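Side-chain contacts in 5-formyltetrahydrofolate cyclo-ligase family protein (Bacillus anthracis, PDB 2JCB), which probably catalyses the ATP- and magnesium-dependent cyclisation of 5-formyltetrahydrofolate to 5,10-methenyltetrahydrofolate in folate metabolism: residues 14-19 / 170-175; 37-42 / 165-170; 44-49 / 186-191; 91-96 / 152-157. One frame throughout, in Å; residues are numbered along the deposited sequence.

Contact 1: 14-19 / 170-175; sequences LRLRKQ and QMVEHI. With ADP (adenosine-5'-diphosphate), chain C.
Val-172 is the first residue of 170-175 to meet 14-19, and it does so with one branch: its CG1 methyl lies 4.4 Å from CD2 of Leu-16, a light apolar touch rather than a close fit. The backbone of Val-172 is tied by hydrogen bonding to Tyr-137, so the methyl is presented from a loop already anchored to strand 136-137. Glu-173 follows, and its carbonyl O accepts a hydrogen bond from Arg-140 NH1. At His-174 the main chain does the touching, since Leu-16 CD1 comes to 3.7 Å from His-174 O, while the His-174 side chain touches Glu-12 of the same helix. The two methyls of Leu-16 thus divide the loop between them, one meeting a hydrocarbon branch and the other a carbonyl.

The arrangement illustrates how a long N-terminal helix, 6-26, is laid over a Rossmann-type α/β domain so that neighbouring residues look in different directions. Ile-175 extends the apolar layer indirectly, because it and Leu-16 both pack on Ile-144 of strand 143-144. One residue further along the helix, Arg-17 turns to the nucleotide. Its CG is trans to the backbone N (chi1 -157°), and a bend at chi3 turns the guanidinium to the β-phosphate. There NH2 donates 2.7 Å to ADP O2B, a β-phosphate oxygen met at the guanidinium edge, with a somewhat bent N-H...O angle of 143°. NE is bound to Gly-145 O, which fixes the rotation of the group, and Arg-10 and Lys-13 of the same helix also bond to the ADP.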
# COMPACT_ATOMS: atom_id res chain seq x y z
N LEU A 14 15.07 8.05 6.89
CA LEU A 14 14.37 8.32 8.15
C LEU A 14 13.84 9.74 8.14
O LEU A 14 12.70 9.95 8.50
CB LEU A 14 15.33 8.20 9.34
CG LEU A 14 15.83 6.83 9.77
CD1 LEU A 14 16.50 6.97 11.15
CD2 LEU A 14 14.70 5.80 9.73
N ARG A 15 14.68 10.69 7.76
CA ARG A 15 14.30 12.09 7.57
C ARG A 15 13.09 12.27 6.65
O ARG A 15 12.16 13.04 6.96
CB ARG A 15 15.51 12.88 7.03
CG ARG A 15 15.46 14.42 7.13
CD ARG A 15 16.46 15.11 6.14
NE ARG A 15 15.97 14.89 4.77
CZ ARG A 15 15.29 15.78 4.03
NH1 ARG A 15 15.03 17.00 4.50
NH2 ARG A 15 14.88 15.44 2.81
N LEU A 16 13.07 11.58 5.51
CA LEU A 16 11.97 11.75 4.59
C LEU A 16 10.72 11.05 5.14
O LEU A 16 9.63 11.61 5.09
CB LEU A 16 12.30 11.23 3.19
CG LEU A 16 13.01 12.22 2.27
CD1 LEU A 16 13.59 11.48 1.06
CD2 LEU A 16 12.04 13.36 1.83
N ARG A 17 10.92 9.87 5.72
CA ARG A 17 9.81 9.08 6.33
C ARG A 17 9.17 9.93 7.44
O ARG A 17 7.97 10.14 7.43
CB ARG A 17 10.33 7.75 6.89
CG ARG A 17 9.26 6.65 7.04
CD ARG A 17 9.89 5.35 7.62
NE ARG A 17 10.54 4.54 6.58
CZ ARG A 17 11.76 4.01 6.60
NH1 ARG A 17 12.58 4.13 7.66
NH2 ARG A 17 12.15 3.29 5.55
N LYS A 18 9.99 10.43 8.35
CA LYS A 18 9.55 11.34 9.43
C LYS A 18 8.74 12.55 8.91
O LYS A 18 7.60 12.79 9.34
CB LYS A 18 10.76 11.78 10.27
CG LYS A 18 10.49 12.48 11.62
CD LYS A 18 11.80 12.96 12.31
CE LYS A 18 11.54 13.86 13.54
NZ LYS A 18 12.63 14.86 13.82
N GLN A 19 9.32 13.28 7.96
CA GLN A 19 8.71 14.50 7.40
C GLN A 19 7.35 14.28 6.76
O GLN A 19 6.41 15.06 6.98
CB GLN A 19 9.72 15.23 6.48
CG GLN A 19 9.13 16.16 5.40
CD GLN A 19 10.17 16.57 4.35
OE1 GLN A 19 10.09 16.19 3.18
NE2 GLN A 19 11.15 17.32 4.78
N GLN A 170 2.86 13.24 -0.86
CA GLN A 170 3.73 12.09 -0.66
C GLN A 170 4.68 11.90 -1.81
O GLN A 170 5.63 11.13 -1.70
CB GLN A 170 2.88 10.83 -0.51
CG GLN A 170 2.12 10.74 0.80
CD GLN A 170 1.23 9.49 0.85
OE1 GLN A 170 0.03 9.55 0.67
NE2 GLN A 170 1.87 8.35 1.17
N MET A 171 4.44 12.63 -2.90
CA MET A 171 5.40 12.64 -4.03
C MET A 171 6.61 13.51 -3.75
O MET A 171 6.51 14.69 -3.33
CB MET A 171 4.69 13.09 -5.32
CG MET A 171 3.48 12.26 -5.70
SD MET A 171 3.83 10.50 -5.92
CE MET A 171 5.31 10.47 -6.96
N VAL A 172 7.80 12.93 -3.94
CA VAL A 172 9.03 13.69 -3.70
C VAL A 172 9.99 13.63 -4.88
O VAL A 172 9.89 12.77 -5.74
CB VAL A 172 9.78 13.32 -2.37
CG1 VAL A 172 8.85 13.43 -1.15
CG2 VAL A 172 10.40 11.93 -2.47
N GLU A 173 10.94 14.55 -4.91
CA GLU A 173 11.81 14.67 -6.06
C GLU A 173 12.82 13.52 -6.15
O GLU A 173 13.14 13.04 -7.24
CB GLU A 173 12.54 15.99 -5.97
CG GLU A 173 11.69 17.16 -6.43
CD GLU A 173 11.40 17.08 -7.91
OE1 GLU A 173 12.39 17.00 -8.68
OE2 GLU A 173 10.21 17.06 -8.29
N HIS A 174 13.28 13.07 -4.99
CA HIS A 174 14.36 12.10 -4.92
C HIS A 174 14.21 11.23 -3.67
O HIS A 174 13.87 11.72 -2.59
CB HIS A 174 15.73 12.84 -4.92
CG HIS A 174 16.91 11.98 -4.60
ND1 HIS A 174 17.29 11.69 -3.31
CD2 HIS A 174 17.81 11.38 -5.41
CE1 HIS A 174 18.37 10.94 -3.33
NE2 HIS A 174 18.72 10.74 -4.59
N ILE A 175 14.43 9.93 -3.86
CA ILE A 175 14.51 8.95 -2.79
C ILE A 175 15.84 8.24 -2.98
O ILE A 175 16.22 7.94 -4.11
CB ILE A 175 13.32 7.95 -2.90
CG1 ILE A 175 12.01 8.62 -2.49
CG2 ILE A 175 13.58 6.69 -2.04
CD1 ILE A 175 10.84 7.65 -2.57
PB ADP C . 11.12 0.44 3.56
O1B ADP C . 9.98 -0.15 4.40
O2B ADP C . 11.01 1.92 3.48
O3B ADP C . 11.18 -0.34 2.27
PA ADP C . 13.95 -0.20 3.88
O1A ADP C . 14.09 -0.06 2.38
O2A ADP C . 14.91 0.51 4.68
O3A ADP C . 12.45 0.15 4.40
O5' ADP C . 14.16 -1.77 4.23
C5' ADP C . 14.26 -2.07 5.64
C4' ADP C . 15.18 -3.24 5.88
O4' ADP C . 14.74 -4.32 5.07
C3' ADP C . 16.60 -2.87 5.45
O3' ADP C . 17.44 -3.08 6.57
C2' ADP C . 16.91 -3.82 4.32
O2' ADP C . 18.17 -4.42 4.47
C1' ADP C . 15.86 -4.91 4.41
N9 ADP C . 15.47 -5.50 3.10
C8 ADP C . 14.67 -4.93 2.19
N7 ADP C . 14.49 -5.76 1.13
C5 ADP C . 15.18 -6.88 1.35
C6 ADP C . 15.38 -8.17 0.63
N6 ADP C . 14.81 -8.39 -0.58
N1 ADP C . 16.10 -9.11 1.23
C2 ADP C . 16.69 -8.91 2.42
N3 ADP C . 16.53 -7.78 3.14
C4 ADP C . 15.78 -6.74 2.68

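Contact 2: 37-42 / 165-170; sequences EQIVFS and LAYSFQ
In this Rossmann-type α/β fold, helix 29-44 lies against the carboxyl end of the parallel strand 161-165; within 37-42, Ile-39 makes the close contacts, touching Leu-165, Ala-166 and Tyr-167. The contact is buried, and the side chains that meet in it do so through carbon atoms. The two branches of Ile-39 share the work. CG2, trans to the backbone N because chi1 is -76°, packs 3.9 Å from Leu-165 CB and nearly as near to CD2 of the same leucine, the two side chains meeting at a slant. The longer branch runs on almost straight to CD1, which stops 3.5 Å from Ala-166 O, where the chain leaves the strand.

That same methyl also approaches the ring of Tyr-167 obliquely, at 4.0 Å from CD1 of the tyrosine. Although the CB of Tyr-167 points away from 37-42, its ring lies among Tyr-32, Leu-35 and Ser-36 of helix 29-44, with Met-24 of helix 6-26 also against it. Its hydroxyl is hydrogen-bonded to Asn-63 O, so a buried polar end has a partner.

Beyond the strand the chain folds into the short 3-10 turn 168-170. Gln-170 N bonds back to Tyr-167 O at 2.8 Å, and Gln-170 NE2 reaches Val-135 O. The other end of that amide, OE1, accepts from Tyr-167 N at 2.9 Å, the donor standing 38° out of the carbonyl plane.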
# COMPACT_ATOMS: atom_id res chain seq x y z
N GLU A 37 -11.40 10.20 -1.04
CA GLU A 37 -12.53 10.01 -1.97
C GLU A 37 -12.10 10.18 -3.44
O GLU A 37 -12.47 9.35 -4.30
CB GLU A 37 -13.65 11.01 -1.63
CG GLU A 37 -14.63 10.41 -0.63
CD GLU A 37 -15.52 11.43 0.17
OE1 GLU A 37 -15.63 12.64 -0.20
OE2 GLU A 37 -16.13 10.96 1.18
N GLN A 38 -11.36 11.26 -3.71
CA GLN A 38 -10.89 11.56 -5.09
C GLN A 38 -9.97 10.47 -5.61
O GLN A 38 -10.08 10.04 -6.76
CB GLN A 38 -10.20 12.92 -5.17
CG GLN A 38 -11.20 14.02 -4.94
CD GLN A 38 -10.58 15.41 -4.94
OE1 GLN A 38 -9.38 15.57 -5.10
NE2 GLN A 38 -11.43 16.43 -4.73
N ILE A 39 -9.07 9.98 -4.74
CA ILE A 39 -8.01 9.08 -5.15
C ILE A 39 -8.69 7.78 -5.50
O ILE A 39 -8.36 7.19 -6.56
CB ILE A 39 -7.01 8.90 -4.06
CG1 ILE A 39 -6.12 10.17 -4.00
CG2 ILE A 39 -6.18 7.67 -4.26
CD1 ILE A 39 -5.30 10.35 -2.70
N VAL A 40 -9.61 7.33 -4.65
CA VAL A 40 -10.28 6.05 -4.89
C VAL A 40 -11.22 6.10 -6.08
O VAL A 40 -11.28 5.13 -6.83
CB VAL A 40 -10.94 5.36 -3.62
CG1 VAL A 40 -9.80 5.13 -2.56
CG2 VAL A 40 -12.17 6.09 -3.12
N PHE A 41 -11.86 7.24 -6.30
CA PHE A 41 -12.73 7.37 -7.48
C PHE A 41 -11.82 7.10 -8.71
O PHE A 41 -12.23 6.37 -9.63
CB PHE A 41 -13.35 8.77 -7.52
CG PHE A 41 -14.08 9.09 -8.79
CD1 PHE A 41 -15.45 8.89 -8.86
CD2 PHE A 41 -13.41 9.59 -9.90
CE1 PHE A 41 -16.16 9.17 -10.02
CE2 PHE A 41 -14.12 9.90 -11.07
CZ PHE A 41 -15.48 9.68 -11.12
N SER A 42 -10.61 7.63 -8.72
CA SER A 42 -9.69 7.48 -9.87
C SER A 42 -9.23 6.01 -9.98
O SER A 42 -9.21 5.43 -11.08
CB SER A 42 -8.51 8.40 -9.68
OG SER A 42 -7.55 8.29 -10.75
N LEU A 165 -1.54 4.15 -3.93
CA LEU A 165 -2.40 5.31 -3.74
C LEU A 165 -1.66 6.31 -2.85
O LEU A 165 -1.13 5.91 -1.82
CB LEU A 165 -3.71 4.85 -3.08
CG LEU A 165 -4.40 3.67 -3.77
CD1 LEU A 165 -5.67 3.10 -3.03
CD2 LEU A 165 -4.79 4.07 -5.20
N ALA A 166 -1.64 7.61 -3.21
CA ALA A 166 -0.88 8.58 -2.49
C ALA A 166 -1.48 9.96 -2.60
O ALA A 166 -1.98 10.32 -3.64
CB ALA A 166 0.55 8.59 -2.96
N TYR A 167 -1.41 10.73 -1.52
CA TYR A 167 -1.70 12.14 -1.62
C TYR A 167 -0.50 12.74 -2.39
O TYR A 167 0.65 12.25 -2.32
CB TYR A 167 -1.73 12.78 -0.23
CG TYR A 167 -2.68 12.11 0.71
CD1 TYR A 167 -4.05 12.26 0.53
CD2 TYR A 167 -2.22 11.39 1.84
CE1 TYR A 167 -4.94 11.68 1.40
CE2 TYR A 167 -3.13 10.82 2.75
CZ TYR A 167 -4.50 10.97 2.51
OH TYR A 167 -5.51 10.43 3.31
N SER A 168 -0.78 13.79 -3.15
CA SER A 168 0.27 14.40 -3.94
C SER A 168 1.49 14.88 -3.14
O SER A 168 2.61 14.86 -3.65
CB SER A 168 -0.29 15.49 -4.88
OG SER A 168 -0.71 16.59 -4.15
N PHE A 169 1.29 15.29 -1.88
CA PHE A 169 2.39 15.67 -1.01
C PHE A 169 3.30 14.48 -0.60
O PHE A 169 4.36 14.68 -0.02
CB PHE A 169 1.91 16.43 0.24
CG PHE A 169 1.22 15.54 1.26
CD1 PHE A 169 1.98 14.75 2.14
CD2 PHE A 169 -0.18 15.52 1.37
CE1 PHE A 169 1.39 13.95 3.10
CE2 PHE A 169 -0.79 14.70 2.34
CZ PHE A 169 0.00 13.89 3.19
N GLN A 170 2.86 13.24 -0.86
CA GLN A 170 3.73 12.09 -0.66
C GLN A 170 4.68 11.90 -1.81
O GLN A 170 5.63 11.13 -1.70
CB GLN A 170 2.88 10.83 -0.51
CG GLN A 170 2.12 10.74 0.80
CD GLN A 170 1.23 9.49 0.85
OE1 GLN A 170 0.03 9.55 0.67
NE2 GLN A 170 1.87 8.35 1.17

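Contact 3: 44-49 / 186-191; sequences YEQKEW and KIITEK
Three oxygens converge on Lys-186 NZ, one from Gln-46 and two from Glu-48, and these charged and polar bonds carry most of the contact. The salt bridge is closer at Glu-48 OE2, which stands 2.9 Å from Lys-186 NZ and is met on its syn side, 18° out of the carboxylate plane. A weak bond at 3.1 Å joins Lys-186 NZ to Glu-48 OE1, so the ammonium straddles the carboxylate unevenly. Glu-48 reaches this place with CG wedged between its own backbone N and carbonyl carbon (chi1 61°) and a further bend at chi2. Lys-186 comes from the opposite direction, leaving its strand fully extended until chi3 (-79°) turns the last carbons.

A further bond goes to an uncharged amide: Lys-186 NZ donates to Gln-46 OE1 at 2.8 Å. With Gln-46 NE2 engaged by Ser-42 O, both ends of this amide are used and its rotation is fixed. Within 186-191, Thr-189 OG1 accepts from Lys-191 N at 3.1 Å, forming an ST turn.

In fold terms the group fastens the join between helices 29-44 and 47-51 to strand 186-189, which runs parallel to 161-165 near one edge of the mixed central sheet. Gln-46 occupies the N-cap position of helix 47-51 yet sends OE1 to the strand lysine and NE2 back to helix 29-44, and Glu-48 lies in the first turn, where the helix end would tend to stabilise its negative charge.

Apolar packing is a smaller component. Gln-46 CG lies 3.8 Å from Ile-188 CD1, the two side chains running alongside with their ends pointing contrary ways, and Ile-188 also packs on Ser-42.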
# COMPACT_ATOMS: atom_id res chain seq x y z
N TYR A 44 -10.97 3.31 -9.28
CA TYR A 44 -12.01 2.45 -9.82
C TYR A 44 -12.15 2.64 -11.33
O TYR A 44 -12.77 1.84 -11.97
CB TYR A 44 -13.34 2.76 -9.18
CG TYR A 44 -13.37 2.68 -7.66
CD1 TYR A 44 -12.48 1.85 -6.96
CD2 TYR A 44 -14.25 3.50 -6.94
CE1 TYR A 44 -12.49 1.80 -5.55
CE2 TYR A 44 -14.30 3.46 -5.52
CZ TYR A 44 -13.42 2.60 -4.83
OH TYR A 44 -13.44 2.56 -3.43
N GLU A 45 -11.60 3.72 -11.87
CA GLU A 45 -11.60 3.92 -13.34
C GLU A 45 -10.46 3.20 -14.06
O GLU A 45 -10.47 3.16 -15.30
CB GLU A 45 -11.52 5.41 -13.66
CG GLU A 45 -12.77 6.18 -13.24
CD GLU A 45 -12.83 7.54 -13.90
OE1 GLU A 45 -11.77 8.03 -14.36
OE2 GLU A 45 -13.93 8.13 -13.96
N GLN A 46 -9.49 2.67 -13.31
CA GLN A 46 -8.27 2.09 -13.87
C GLN A 46 -8.59 0.71 -14.46
O GLN A 46 -9.39 -0.10 -13.87
CB GLN A 46 -7.09 2.01 -12.84
CG GLN A 46 -6.68 3.39 -12.21
CD GLN A 46 -6.41 4.43 -13.25
OE1 GLN A 46 -5.58 4.24 -14.13
NE2 GLN A 46 -7.14 5.55 -13.19
N LYS A 47 -8.03 0.47 -15.64
CA LYS A 47 -8.20 -0.84 -16.30
C LYS A 47 -7.83 -2.01 -15.36
O LYS A 47 -8.54 -3.01 -15.33
CB LYS A 47 -7.37 -0.87 -17.57
CG LYS A 47 -7.32 -2.21 -18.30
CD LYS A 47 -6.43 -2.01 -19.55
CE LYS A 47 -6.01 -3.34 -20.17
NZ LYS A 47 -7.11 -3.79 -21.01
N GLU A 48 -6.73 -1.89 -14.63
CA GLU A 48 -6.27 -2.98 -13.79
C GLU A 48 -7.17 -3.23 -12.59
O GLU A 48 -7.23 -4.37 -12.13
CB GLU A 48 -4.82 -2.81 -13.35
CG GLU A 48 -4.57 -1.58 -12.56
CD GLU A 48 -4.09 -0.42 -13.41
OE1 GLU A 48 -4.66 -0.15 -14.49
OE2 GLU A 48 -3.13 0.23 -12.97
N TRP A 49 -7.92 -2.22 -12.14
CA TRP A 49 -9.00 -2.45 -11.15
C TRP A 49 -10.14 -3.24 -11.75
O TRP A 49 -10.54 -4.29 -11.24
CB TRP A 49 -9.53 -1.10 -10.60
CG TRP A 49 -10.77 -1.27 -9.72
CD1 TRP A 49 -12.06 -1.26 -10.12
CD2 TRP A 49 -10.78 -1.58 -8.32
NE1 TRP A 49 -12.90 -1.49 -9.04
CE2 TRP A 49 -12.12 -1.68 -7.92
CE3 TRP A 49 -9.76 -1.74 -7.36
CZ2 TRP A 49 -12.51 -1.96 -6.58
CZ3 TRP A 49 -10.13 -2.02 -6.03
CH2 TRP A 49 -11.49 -2.15 -5.67
N LYS A 186 2.55 1.98 -10.89
CA LYS A 186 1.65 3.14 -11.06
C LYS A 186 1.36 3.76 -9.72
O LYS A 186 1.24 3.05 -8.70
CB LYS A 186 0.31 2.64 -11.62
CG LYS A 186 -0.73 3.83 -11.81
CD LYS A 186 -2.05 3.33 -12.35
CE LYS A 186 -1.97 3.09 -13.86
NZ LYS A 186 -3.29 2.68 -14.44
N ILE A 187 1.26 5.09 -9.70
CA ILE A 187 0.92 5.81 -8.46
C ILE A 187 -0.33 6.66 -8.85
O ILE A 187 -0.31 7.35 -9.89
CB ILE A 187 2.08 6.68 -7.87
CG1 ILE A 187 3.31 5.79 -7.54
CG2 ILE A 187 1.61 7.41 -6.59
CD1 ILE A 187 4.58 6.44 -7.81
N ILE A 188 -1.40 6.58 -8.07
CA ILE A 188 -2.59 7.41 -8.24
C ILE A 188 -2.62 8.44 -7.11
O ILE A 188 -2.63 8.04 -5.93
CB ILE A 188 -3.84 6.55 -8.19
CG1 ILE A 188 -3.77 5.41 -9.23
CG2 ILE A 188 -5.06 7.41 -8.42
CD1 ILE A 188 -4.86 4.48 -9.06
N THR A 189 -2.67 9.72 -7.45
CA THR A 189 -2.83 10.81 -6.49
C THR A 189 -4.13 11.51 -6.82
O THR A 189 -4.86 11.10 -7.76
CB THR A 189 -1.67 11.85 -6.54
OG1 THR A 189 -1.78 12.63 -7.74
CG2 THR A 189 -0.27 11.16 -6.47
N GLU A 190 -4.42 12.61 -6.11
CA GLU A 190 -5.68 13.29 -6.41
C GLU A 190 -5.54 14.13 -7.70
O GLU A 190 -6.52 14.70 -8.17
CB GLU A 190 -6.11 14.18 -5.23
CG GLU A 190 -5.20 15.43 -5.01
CD GLU A 190 -3.93 15.19 -4.20
OE1 GLU A 190 -3.45 14.06 -4.02
OE2 GLU A 190 -3.38 16.19 -3.75
N LYS A 191 -4.32 14.28 -8.18
CA LYS A 191 -4.00 15.11 -9.34
C LYS A 191 -3.81 14.28 -10.63
O LYS A 191 -3.70 14.87 -11.71
CB LYS A 191 -2.68 15.87 -9.09
CG LYS A 191 -2.66 16.99 -8.05
CD LYS A 191 -1.28 17.59 -8.02
CE LYS A 191 -1.20 18.58 -6.93
NZ LYS A 191 -0.01 19.46 -7.15

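Contact 4: 91-96 / 152-157; sequences RTMSFR and DRYLVH. With MG (magnesium ion), chain E; ADP (adenosine-5'-diphosphate), chain C.
Phe-95 and Tyr-154 supply the aromatic part of the contact. CE2 of Phe-95 stands over one face of the Tyr-154 ring, towards its rim and 3.5 Å from CZ, but the ring planes are inclined at 51° and the pair is neither a parallel stack nor a T. Tyr-154 reaches across because its CG is trans to the backbone N (chi1 180°), and its hydroxyl has a weak bond with Gln-130 NE2. Met-93 adds an apolar touch at the base of that ring: its CE methyl, turned by a bend at chi3, packs 3.5 Å from Tyr-154 CB, the two side chains crossing at about a right angle.

Met-93 and Phe-95 project from strand 92-98 of the mixed sheet towards helix 150-154, which carries Tyr-154. At the start of 91-96, Arg-91 and Thr-92 both face Asn-87 in a G1 beta bulge; Arg-91 lies beside the nucleotide pocket.

Cationic and flat-group packing follows there. The Arg-153 guanidinium is sandwiched, with adenine C4 of ADP 3.4 Å above the centre of one face and Arg-91 CB over the opposite face, offset to the rim. Arg-153 NH2 also makes a weak bond of 3.2 Å to ADP O4'. The two guanidinium planes are nearly perpendicular, with Arg-153 NH1 in the plane of the Arg-91 group at its edge.

Metal binding completes the site. Asp-152 OD2 holds the magnesium ion at 1.9 Å, alongside ADP O3B and O1A, two waters and Asp-181. Asp-152 OD1 is steadied by Lys-182 N and receives a 2.7 Å bond from water 1, itself a magnesium ligand.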
# COMPACT_ATOMS: atom_id res chain seq x y z
N ARG A 91 10.12 -11.53 8.23
CA ARG A 91 9.77 -10.38 7.39
C ARG A 91 9.02 -10.79 6.11
O ARG A 91 9.18 -10.19 5.05
CB ARG A 91 11.01 -9.51 7.09
CG ARG A 91 10.98 -8.20 7.85
CD ARG A 91 11.72 -8.34 9.14
NE ARG A 91 11.76 -7.09 9.91
CZ ARG A 91 12.47 -6.02 9.57
NH1 ARG A 91 13.22 -5.97 8.47
NH2 ARG A 91 12.44 -4.96 10.36
N THR A 92 8.20 -11.82 6.23
CA THR A 92 7.40 -12.28 5.11
C THR A 92 5.95 -11.87 5.37
O THR A 92 5.62 -11.54 6.50
CB THR A 92 7.53 -13.80 4.92
OG1 THR A 92 7.13 -14.46 6.12
CG2 THR A 92 8.99 -14.18 4.63
N MET A 93 5.12 -11.86 4.32
CA MET A 93 3.69 -11.58 4.40
C MET A 93 2.87 -12.73 3.84
O MET A 93 3.20 -13.31 2.81
CB MET A 93 3.36 -10.31 3.62
CG MET A 93 3.93 -9.05 4.22
SD MET A 93 3.31 -7.55 3.45
CE MET A 93 4.07 -7.59 1.80
N SER A 94 1.79 -13.05 4.54
CA SER A 94 0.87 -14.06 4.09
C SER A 94 -0.38 -13.30 3.70
O SER A 94 -1.13 -12.84 4.58
CB SER A 94 0.54 -15.02 5.22
OG SER A 94 -0.44 -15.97 4.86
N PHE A 95 -0.65 -13.19 2.40
CA PHE A 95 -1.91 -12.55 2.04
C PHE A 95 -3.06 -13.55 2.21
O PHE A 95 -3.00 -14.66 1.71
CB PHE A 95 -1.84 -12.00 0.63
CG PHE A 95 -1.05 -10.75 0.58
CD1 PHE A 95 -1.71 -9.54 0.67
CD2 PHE A 95 0.34 -10.78 0.46
CE1 PHE A 95 -0.98 -8.30 0.67
CE2 PHE A 95 1.10 -9.57 0.46
CZ PHE A 95 0.43 -8.33 0.57
N ARG A 96 -4.08 -13.13 2.95
CA ARG A 96 -5.16 -14.05 3.25
C ARG A 96 -6.49 -13.46 2.93
O ARG A 96 -6.73 -12.28 3.16
CB ARG A 96 -5.14 -14.48 4.74
CG ARG A 96 -3.72 -14.84 5.27
CD ARG A 96 -3.84 -15.25 6.73
NE ARG A 96 -4.36 -16.61 6.84
CZ ARG A 96 -3.61 -17.69 6.80
NH1 ARG A 96 -2.29 -17.60 6.64
NH2 ARG A 96 -4.18 -18.86 6.91
N ASP A 152 9.43 -4.64 -0.12
CA ASP A 152 10.66 -4.83 -0.86
C ASP A 152 10.94 -6.34 -1.02
O ASP A 152 11.33 -6.76 -2.10
CB ASP A 152 11.82 -4.13 -0.16
CG ASP A 152 11.85 -2.63 -0.44
OD1 ASP A 152 11.21 -2.17 -1.43
OD2 ASP A 152 12.49 -1.89 0.32
N ARG A 153 10.70 -7.14 0.04
CA ARG A 153 10.97 -8.56 0.01
C ARG A 153 9.90 -9.28 -0.80
O ARG A 153 10.19 -10.16 -1.61
CB ARG A 153 11.02 -9.11 1.44
CG ARG A 153 12.22 -8.63 2.22
CD ARG A 153 12.15 -9.22 3.62
NE ARG A 153 13.34 -9.05 4.43
CZ ARG A 153 13.65 -7.92 5.05
NH1 ARG A 153 14.72 -7.87 5.83
NH2 ARG A 153 12.87 -6.85 4.89
N TYR A 154 8.65 -8.93 -0.55
CA TYR A 154 7.51 -9.57 -1.20
C TYR A 154 7.50 -9.34 -2.71
O TYR A 154 7.27 -10.26 -3.47
CB TYR A 154 6.21 -9.01 -0.62
CG TYR A 154 5.00 -9.61 -1.25
CD1 TYR A 154 4.54 -10.86 -0.84
CD2 TYR A 154 4.29 -8.95 -2.25
CE1 TYR A 154 3.44 -11.44 -1.40
CE2 TYR A 154 3.16 -9.53 -2.85
CZ TYR A 154 2.75 -10.78 -2.41
OH TYR A 154 1.63 -11.37 -2.92
N LEU A 155 7.81 -8.12 -3.12
CA LEU A 155 7.76 -7.78 -4.55
C LEU A 155 8.83 -8.47 -5.40
O LEU A 155 8.72 -8.46 -6.64
CB LEU A 155 7.74 -6.26 -4.78
CG LEU A 155 6.48 -5.57 -4.28
CD1 LEU A 155 6.66 -4.05 -4.41
CD2 LEU A 155 5.24 -6.08 -5.01
N VAL A 156 9.84 -9.06 -4.76
CA VAL A 156 10.82 -9.91 -5.47
C VAL A 156 10.11 -11.05 -6.22
O VAL A 156 10.42 -11.31 -7.37
CB VAL A 156 11.88 -10.49 -4.52
CG1 VAL A 156 12.85 -11.46 -5.26
CG2 VAL A 156 12.67 -9.37 -3.88
N HIS A 157 9.14 -11.70 -5.57
CA HIS A 157 8.48 -12.88 -6.13
C HIS A 157 7.10 -12.60 -6.71
O HIS A 157 6.50 -13.46 -7.36
CB HIS A 157 8.44 -13.99 -5.08
CG HIS A 157 9.78 -14.28 -4.48
ND1 HIS A 157 10.78 -14.92 -5.17
CD2 HIS A 157 10.30 -13.97 -3.26
CE1 HIS A 157 11.86 -15.01 -4.41
NE2 HIS A 157 11.59 -14.44 -3.25
MG MG E . 12.71 -0.05 0.82
PB ADP C . 11.12 0.44 3.56
O1B ADP C . 9.98 -0.15 4.40
O2B ADP C . 11.01 1.92 3.48
O3B ADP C . 11.18 -0.34 2.27
PA ADP C . 13.95 -0.20 3.88
O1A ADP C . 14.09 -0.06 2.38
O2A ADP C . 14.91 0.51 4.68
O3A ADP C . 12.45 0.15 4.40
O5' ADP C . 14.16 -1.77 4.23
C5' ADP C . 14.26 -2.07 5.64
C4' ADP C . 15.18 -3.24 5.88
O4' ADP C . 14.74 -4.32 5.07
C3' ADP C . 16.60 -2.87 5.45
O3' ADP C . 17.44 -3.08 6.57
C2' ADP C . 16.91 -3.82 4.32
O2' ADP C . 18.17 -4.42 4.47
C1' ADP C . 15.86 -4.91 4.41
N9 ADP C . 15.47 -5.50 3.10
C8 ADP C . 14.67 -4.93 2.19
N7 ADP C . 14.49 -5.76 1.13
C5 ADP C . 15.18 -6.88 1.35
C6 ADP C . 15.38 -8.17 0.63
N6 ADP C . 14.81 -8.39 -0.58
N1 ADP C . 16.10 -9.11 1.23
C2 ADP C . 16.69 -8.91 2.42
N3 ADP C . 16.53 -7.78 3.14
C4 ADP C . 15.78 -6.74 2.68
O HOH W 1 11.37 0.43 -0.75
O HOH W 2 12.72 2.19 1.24

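Contact 2 is the buried member of the set, whereas contacts 1 and 3 are partly buried and contact 4 lies at the surface. Contacts 2 and 3 are neighbours, their centres about 8 Å apart: their second segments pair through Ala-166 N and Ile-188 O, and their first segments belong to successive helices. Yet contact 2 is apolar packing, while contact 3 gathers a salt bridge and an amide bond on one lysine. Contact 1 shares Gln-170 with contact 2 and meets contact 3 where Met-171 packs on Ile-187. Contact 4, across the chain's centre from contacts 2 and 3, joins contact 1 through ADP: an arginine on the β-phosphate in contact 1; base, ribose and phosphate-bound magnesium in contact 4.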